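Local structure of acetyl-CoA hydrolase/transferase family protein (Porphyromonas gingivalis, 2NVV) at residues M170-E175 and D192-P197; L3-A8 and V207-T212. The protein binds zinc and probably hydrolyses acetyl-CoA or transfers coenzyme A between acetate and another acid. All blocks are in the same frame, centred on the assembly; numbering follows the deposited sequence.

Contact 1: residues M170-E175 and D192-P197; sequences MHDLCE and DRIGKP
Leu-173 and Lys-196 pair through their backbones as a single antiparallel hydrogen-bonded beta bridge. The bridge ties together two parts of the long loop between strands 154-160 and 199-200. Both bonds of the pair form: Leu-173 N to Lys-196 O is 2.7 Å, and Lys-196 N to Leu-173 O is 2.9 Å. Both N-H...O angles are nearly straight.

Side-chain hydrogen bonds come from the carboxylate of Asp-172. It grips two successive backbone N-H groups, one with each oxygen. Ile-194 N meets the syn lone pair of Asp-172 OD2 at 2.8 Å. Gly-195 N meets Asp-172 OD1 on its syn side at 2.7 Å, but from 32° out of the carboxylate plane. With chi1 at -166°, CG stands opposite the backbone N of Asp-172, which brings the carboxylate to the backbone N-H groups of Ile-194 and Gly-195. The two bonds hold the carboxylate against rotation. Arg-331 is a weak, long ion-pair partner of OD2. Outside the pair, His-171 NE2 is hydrogen-bonded to Thr-139 O.

Side-chain packing fills in round these bonds. Leu-173 lays CD2 against the carbonyl of Lys-196 and the backbone of Pro-197. Tyr-335 of helix 333-336 touches both Cys-174 and Ile-194. Cys-174 points toward the facing segment, where Cys-174 SG lies 3.7 Å from Gly-195 CA and 3.9 Å from Ile-194 CG1.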
loop_
_atom_site.group_PDB
_atom_site.type_symbol
_atom_site.label_atom_id
_atom_site.label_comp_id
_atom_site.label_asym_id
_atom_site.label_seq_id
_atom_site.Cartn_x
_atom_site.Cartn_y
_atom_site.Cartn_z
HETATM N N MSE A 170 -29.346 -6.090 7.832
HETATM C CA MSE A 170 -28.000 -6.490 8.196
HETATM C C MSE A 170 -26.946 -6.116 7.158
HETATM O O MSE A 170 -25.745 -6.286 7.393
HETATM C CB MSE A 170 -27.957 -7.987 8.472
HETATM C CG MSE A 170 -28.642 -8.342 9.789
HETATM SE SE MSE A 170 -28.369 -10.142 10.408
HETATM C CE MSE A 170 -26.698 -10.531 9.361
ATOM N N HIS A 171 -27.391 -5.611 6.008
ATOM C CA HIS A 171 -26.463 -5.204 4.963
ATOM C C HIS A 171 -26.539 -3.691 4.822
ATOM O O HIS A 171 -27.553 -3.069 5.168
ATOM C CB HIS A 171 -26.820 -5.837 3.609
ATOM C CG HIS A 171 -27.221 -7.276 3.683
ATOM N ND1 HIS A 171 -28.516 -7.677 3.935
ATOM C CD2 HIS A 171 -26.497 -8.413 3.541
ATOM C CE1 HIS A 171 -28.573 -8.996 3.944
ATOM N NE2 HIS A 171 -27.363 -9.468 3.707
ATOM N N ASP A 172 -25.458 -3.108 4.321
ATOM C CA ASP A 172 -25.375 -1.675 4.072
ATOM C C ASP A 172 -24.766 -1.635 2.674
ATOM O O ASP A 172 -23.554 -1.715 2.500
ATOM C CB ASP A 172 -24.472 -1.002 5.110
ATOM C CG ASP A 172 -24.614 0.509 5.112
ATOM O OD1 ASP A 172 -25.697 0.992 4.729
ATOM O OD2 ASP A 172 -23.657 1.213 5.502
ATOM N N LEU A 173 -25.640 -1.559 1.677
ATOM C CA LEU A 173 -25.224 -1.578 0.277
ATOM C C LEU A 173 -25.217 -0.236 -0.426
ATOM O O LEU A 173 -26.138 0.558 -0.273
ATOM C CB LEU A 173 -26.113 -2.535 -0.534
ATOM C CG LEU A 173 -26.213 -4.033 -0.204
ATOM C CD1 LEU A 173 -24.862 -4.593 0.198
ATOM C CD2 LEU A 173 -27.195 -4.234 0.906
ATOM N N CYS A 174 -24.166 0.000 -1.204
ATOM C CA CYS A 174 -24.038 1.223 -1.977
ATOM C C CYS A 174 -22.708 1.295 -2.703
ATOM O O CYS A 174 -21.850 0.423 -2.562
ATOM C CB CYS A 174 -24.227 2.478 -1.094
ATOM S SG CYS A 174 -23.109 2.668 0.331
ATOM N N GLU A 175 -22.572 2.348 -3.500
ATOM C CA GLU A 175 -21.370 2.626 -4.262
ATOM C C GLU A 175 -21.218 4.125 -4.230
ATOM O O GLU A 175 -22.204 4.848 -4.168
ATOM C CB GLU A 175 -21.527 2.196 -5.714
ATOM C CG GLU A 175 -21.677 0.712 -5.917
ATOM C CD GLU A 175 -21.803 0.357 -7.375
ATOM O OE1 GLU A 175 -22.813 0.771 -7.993
ATOM O OE2 GLU A 175 -20.889 -0.330 -7.895
ATOM N N ASP A 192 -21.567 2.524 11.482
ATOM C CA ASP A 192 -22.283 3.550 10.737
ATOM C C ASP A 192 -22.850 3.045 9.419
ATOM O O ASP A 192 -22.162 2.366 8.654
ATOM C CB ASP A 192 -21.376 4.757 10.458
ATOM C CG ASP A 192 -21.091 5.576 11.699
ATOM O OD1 ASP A 192 -21.711 5.311 12.752
ATOM O OD2 ASP A 192 -20.250 6.493 11.610
ATOM N N ARG A 193 -24.114 3.382 9.169
ATOM C CA ARG A 193 -24.794 3.012 7.936
ATOM C C ARG A 193 -24.719 4.180 6.948
ATOM O O ARG A 193 -25.002 5.331 7.299
ATOM C CB ARG A 193 -26.261 2.679 8.209
ATOM C CG ARG A 193 -26.488 1.387 8.967
ATOM C CD ARG A 193 -27.895 0.882 8.711
ATOM N NE ARG A 193 -28.072 -0.508 9.114
ATOM C CZ ARG A 193 -28.064 -0.921 10.381
ATOM N NH1 ARG A 193 -27.887 -0.037 11.357
ATOM N NH2 ARG A 193 -28.231 -2.210 10.674
ATOM N N ILE A 194 -24.341 3.889 5.709
ATOM C CA ILE A 194 -24.258 4.936 4.711
ATOM C C ILE A 194 -24.998 4.575 3.426
ATOM O O ILE A 194 -25.100 5.393 2.523
ATOM C CB ILE A 194 -22.780 5.276 4.396
ATOM C CG1 ILE A 194 -22.070 4.065 3.772
ATOM C CG2 ILE A 194 -22.068 5.689 5.681
ATOM C CD1 ILE A 194 -20.608 4.312 3.472
ATOM N N GLY A 195 -25.534 3.361 3.357
ATOM C CA GLY A 195 -26.260 2.942 2.167
ATOM C C GLY A 195 -27.666 2.416 2.428
ATOM O O GLY A 195 -28.363 2.909 3.314
ATOM N N LYS A 196 -28.084 1.421 1.646
ATOM C CA LYS A 196 -29.402 0.815 1.798
ATOM C C LYS A 196 -29.298 -0.667 2.156
ATOM O O LYS A 196 -28.269 -1.304 1.940
ATOM C CB LYS A 196 -30.223 0.994 0.511
ATOM C CG LYS A 196 -30.583 2.440 0.228
ATOM C CD LYS A 196 -31.423 2.590 -1.017
ATOM C CE LYS A 196 -31.688 4.066 -1.303
ATOM N NZ LYS A 196 -32.644 4.267 -2.429
ATOM N N PRO A 197 -30.368 -1.227 2.731
ATOM C CA PRO A 197 -30.381 -2.642 3.119
ATOM C C PRO A 197 -30.709 -3.569 1.947
ATOM O O PRO A 197 -31.037 -4.746 2.135
ATOM C CB PRO A 197 -31.443 -2.679 4.217
ATOM C CG PRO A 197 -32.437 -1.678 3.735
ATOM C CD PRO A 197 -31.577 -0.531 3.217
#

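Contact 2: residues L3-A8 and V207-T212; sequences LRFITA and VGVVRT
Residues 3-8 cross strand 206-212 as a short beta bridge, Phe-5 to Val-209, at an edge strand of the seven-stranded parallel sheet. The two directions are 69° apart, and the pairing stays a single bridge. The other side of the strand bonds to strand 154-160.

Two backbone bonds make the bridge. Val-209 N gives to Arg-4 O at 2.8 Å. Ile-6 N gives to Val-209 O at 3.2 Å, but from well above the carbonyl plane of Val-209, so this bond misses the lone pairs.

The Phe-5 ring is sandwiched between two residues of the strand. Over one face comes Val-209, with Val-209 CB 4.2 Å from the centroid of the Phe-5 ring in a CH-pi contact. Over the opposite face lies the guanidinium of Arg-211, flat on the ring with the planes 7° apart. This is an off-centre cation-pi stack, and Arg-211 CZ is 3.8 Å from the centroid of the Phe-5 ring. Phe-5 chi1 of -72° sets CG opposite the carbonyl carbon and brings the ring between these two side chains.

Farther along, Ile-6 and Val-210 cross at about a right angle, Ile-6 CG1 to Val-210 CG2 4.1 Å. Ala-11 of helix 8-12 touches both. Thr-7 is the N-cap of that helix, with OG1 accepting from Glu-10 N. Ile-6 CD1 lies over Gly-208, 3.7 Å from Gly-208 CA.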
loop_
_atom_site.group_PDB
_atom_site.type_symbol
_atom_site.label_atom_id
_atom_site.label_comp_id
_atom_site.label_asym_id
_atom_site.label_seq_id
_atom_site.Cartn_x
_atom_site.Cartn_y
_atom_site.Cartn_z
ATOM N N LEU A 3 -41.360 -11.345 -12.687
ATOM C CA LEU A 3 -40.247 -12.238 -12.389
ATOM C C LEU A 3 -40.563 -13.646 -12.871
ATOM O O LEU A 3 -41.589 -14.227 -12.522
ATOM C CB LEU A 3 -39.962 -12.260 -10.883
ATOM C CG LEU A 3 -38.873 -11.327 -10.329
ATOM C CD1 LEU A 3 -38.923 -9.958 -11.022
ATOM C CD2 LEU A 3 -39.063 -11.195 -8.814
ATOM N N ARG A 4 -39.663 -14.184 -13.684
ATOM C CA ARG A 4 -39.816 -15.517 -14.242
ATOM C C ARG A 4 -38.987 -16.521 -13.436
ATOM O O ARG A 4 -37.802 -16.302 -13.186
ATOM C CB ARG A 4 -39.353 -15.510 -15.704
ATOM C CG ARG A 4 -39.410 -16.849 -16.389
ATOM C CD ARG A 4 -38.647 -16.810 -17.701
ATOM N NE ARG A 4 -38.451 -18.145 -18.269
ATOM C CZ ARG A 4 -37.651 -18.409 -19.301
ATOM N NH1 ARG A 4 -36.975 -17.430 -19.879
ATOM N NH2 ARG A 4 -37.514 -19.653 -19.747
ATOM N N PHE A 5 -39.622 -17.613 -13.021
ATOM C CA PHE A 5 -38.939 -18.650 -12.274
ATOM C C PHE A 5 -38.513 -19.763 -13.221
ATOM O O PHE A 5 -39.321 -20.273 -13.994
ATOM C CB PHE A 5 -39.860 -19.172 -11.189
ATOM C CG PHE A 5 -40.056 -18.195 -10.077
ATOM C CD1 PHE A 5 -39.295 -18.283 -8.918
ATOM C CD2 PHE A 5 -40.945 -17.131 -10.216
ATOM C CE1 PHE A 5 -39.411 -17.322 -7.912
ATOM C CE2 PHE A 5 -41.065 -16.166 -9.217
ATOM C CZ PHE A 5 -40.294 -16.263 -8.062
ATOM N N ILE A 6 -37.236 -20.124 -13.167
ATOM C CA ILE A 6 -36.697 -21.147 -14.044
ATOM C C ILE A 6 -35.801 -22.135 -13.311
ATOM O O ILE A 6 -35.607 -22.045 -12.099
ATOM C CB ILE A 6 -35.885 -20.511 -15.182
ATOM C CG1 ILE A 6 -34.755 -19.657 -14.603
ATOM C CG2 ILE A 6 -36.784 -19.646 -16.044
ATOM C CD1 ILE A 6 -33.917 -18.958 -15.651
ATOM N N THR A 7 -35.259 -23.084 -14.066
ATOM C CA THR A 7 -34.377 -24.104 -13.512
ATOM C C THR A 7 -32.925 -23.681 -13.648
ATOM O O THR A 7 -32.610 -22.728 -14.353
ATOM C CB THR A 7 -34.547 -25.444 -14.241
ATOM O OG1 THR A 7 -34.118 -25.304 -15.599
ATOM C CG2 THR A 7 -35.993 -25.869 -14.227
ATOM N N ALA A 8 -32.041 -24.398 -12.973
ATOM C CA ALA A 8 -30.626 -24.080 -13.030
ATOM C C ALA A 8 -30.092 -24.388 -14.415
ATOM O O ALA A 8 -29.040 -23.889 -14.807
ATOM C CB ALA A 8 -29.865 -24.879 -11.988
ATOM N N VAL A 207 -33.125 -12.247 -15.867
ATOM C CA VAL A 207 -33.555 -13.228 -16.846
ATOM C C VAL A 207 -34.241 -14.423 -16.203
ATOM O O VAL A 207 -34.862 -15.230 -16.893
ATOM C CB VAL A 207 -32.384 -13.724 -17.698
ATOM C CG1 VAL A 207 -31.824 -12.571 -18.503
ATOM C CG2 VAL A 207 -31.308 -14.338 -16.813
ATOM N N GLY A 208 -34.138 -14.533 -14.881
ATOM C CA GLY A 208 -34.773 -15.642 -14.186
ATOM C C GLY A 208 -34.416 -15.792 -12.717
ATOM O O GLY A 208 -33.360 -15.331 -12.261
ATOM N N VAL A 209 -35.312 -16.442 -11.975
ATOM C CA VAL A 209 -35.121 -16.694 -10.548
ATOM C C VAL A 209 -35.195 -18.189 -10.277
ATOM O O VAL A 209 -36.237 -18.815 -10.480
ATOM C CB VAL A 209 -36.194 -15.998 -9.679
ATOM C CG1 VAL A 209 -35.943 -16.307 -8.209
ATOM C CG2 VAL A 209 -36.169 -14.483 -9.911
ATOM N N VAL A 210 -34.084 -18.758 -9.824
ATOM C CA VAL A 210 -34.012 -20.187 -9.525
ATOM C C VAL A 210 -34.181 -20.388 -8.026
ATOM O O VAL A 210 -33.434 -19.818 -7.226
ATOM C CB VAL A 210 -32.642 -20.783 -9.944
ATOM C CG1 VAL A 210 -32.651 -22.287 -9.760
ATOM C CG2 VAL A 210 -32.321 -20.421 -11.388
ATOM N N ARG A 211 -35.163 -21.190 -7.637
ATOM C CA ARG A 211 -35.391 -21.435 -6.224
ATOM C C ARG A 211 -34.447 -22.509 -5.728
ATOM O O ARG A 211 -34.285 -23.549 -6.364
ATOM C CB ARG A 211 -36.832 -21.880 -5.973
ATOM C CG ARG A 211 -37.888 -20.838 -6.262
ATOM C CD ARG A 211 -39.210 -21.231 -5.612
ATOM N NE ARG A 211 -40.310 -20.322 -5.938
ATOM C CZ ARG A 211 -41.010 -20.367 -7.069
ATOM N NH1 ARG A 211 -40.733 -21.278 -8.001
ATOM N NH2 ARG A 211 -41.996 -19.500 -7.266
ATOM N N THR A 212 -33.818 -22.258 -4.589
ATOM C CA THR A 212 -32.902 -23.232 -4.011
ATOM C C THR A 212 -33.141 -23.335 -2.514
ATOM O O THR A 212 -33.882 -22.550 -1.931
ATOM C CB THR A 212 -31.417 -22.837 -4.224
ATOM O OG1 THR A 212 -31.102 -21.700 -3.412
ATOM C CG2 THR A 212 -31.158 -22.496 -5.692
#

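Contacts 1 and 2 do not touch. Their centres are about 26 Å apart and their nearest atoms about 15 Å. Both lie in the range of the N-terminal family domain. Contact 2 joins the N-terminus to the edge strand of the parallel sheet, and contact 1 lies between its two segments in sequence. Strand 154-160, next to 206-212 in the sheet, leads into the loop of contact 1. Contact 1 also faces strand 328-330 and helix 333-336, whereas contact 2 packs on helix 8-12. Both contacts lie away from the zinc sites, the predicted CoA-binding residues and the predicted active-site residue Glu-284.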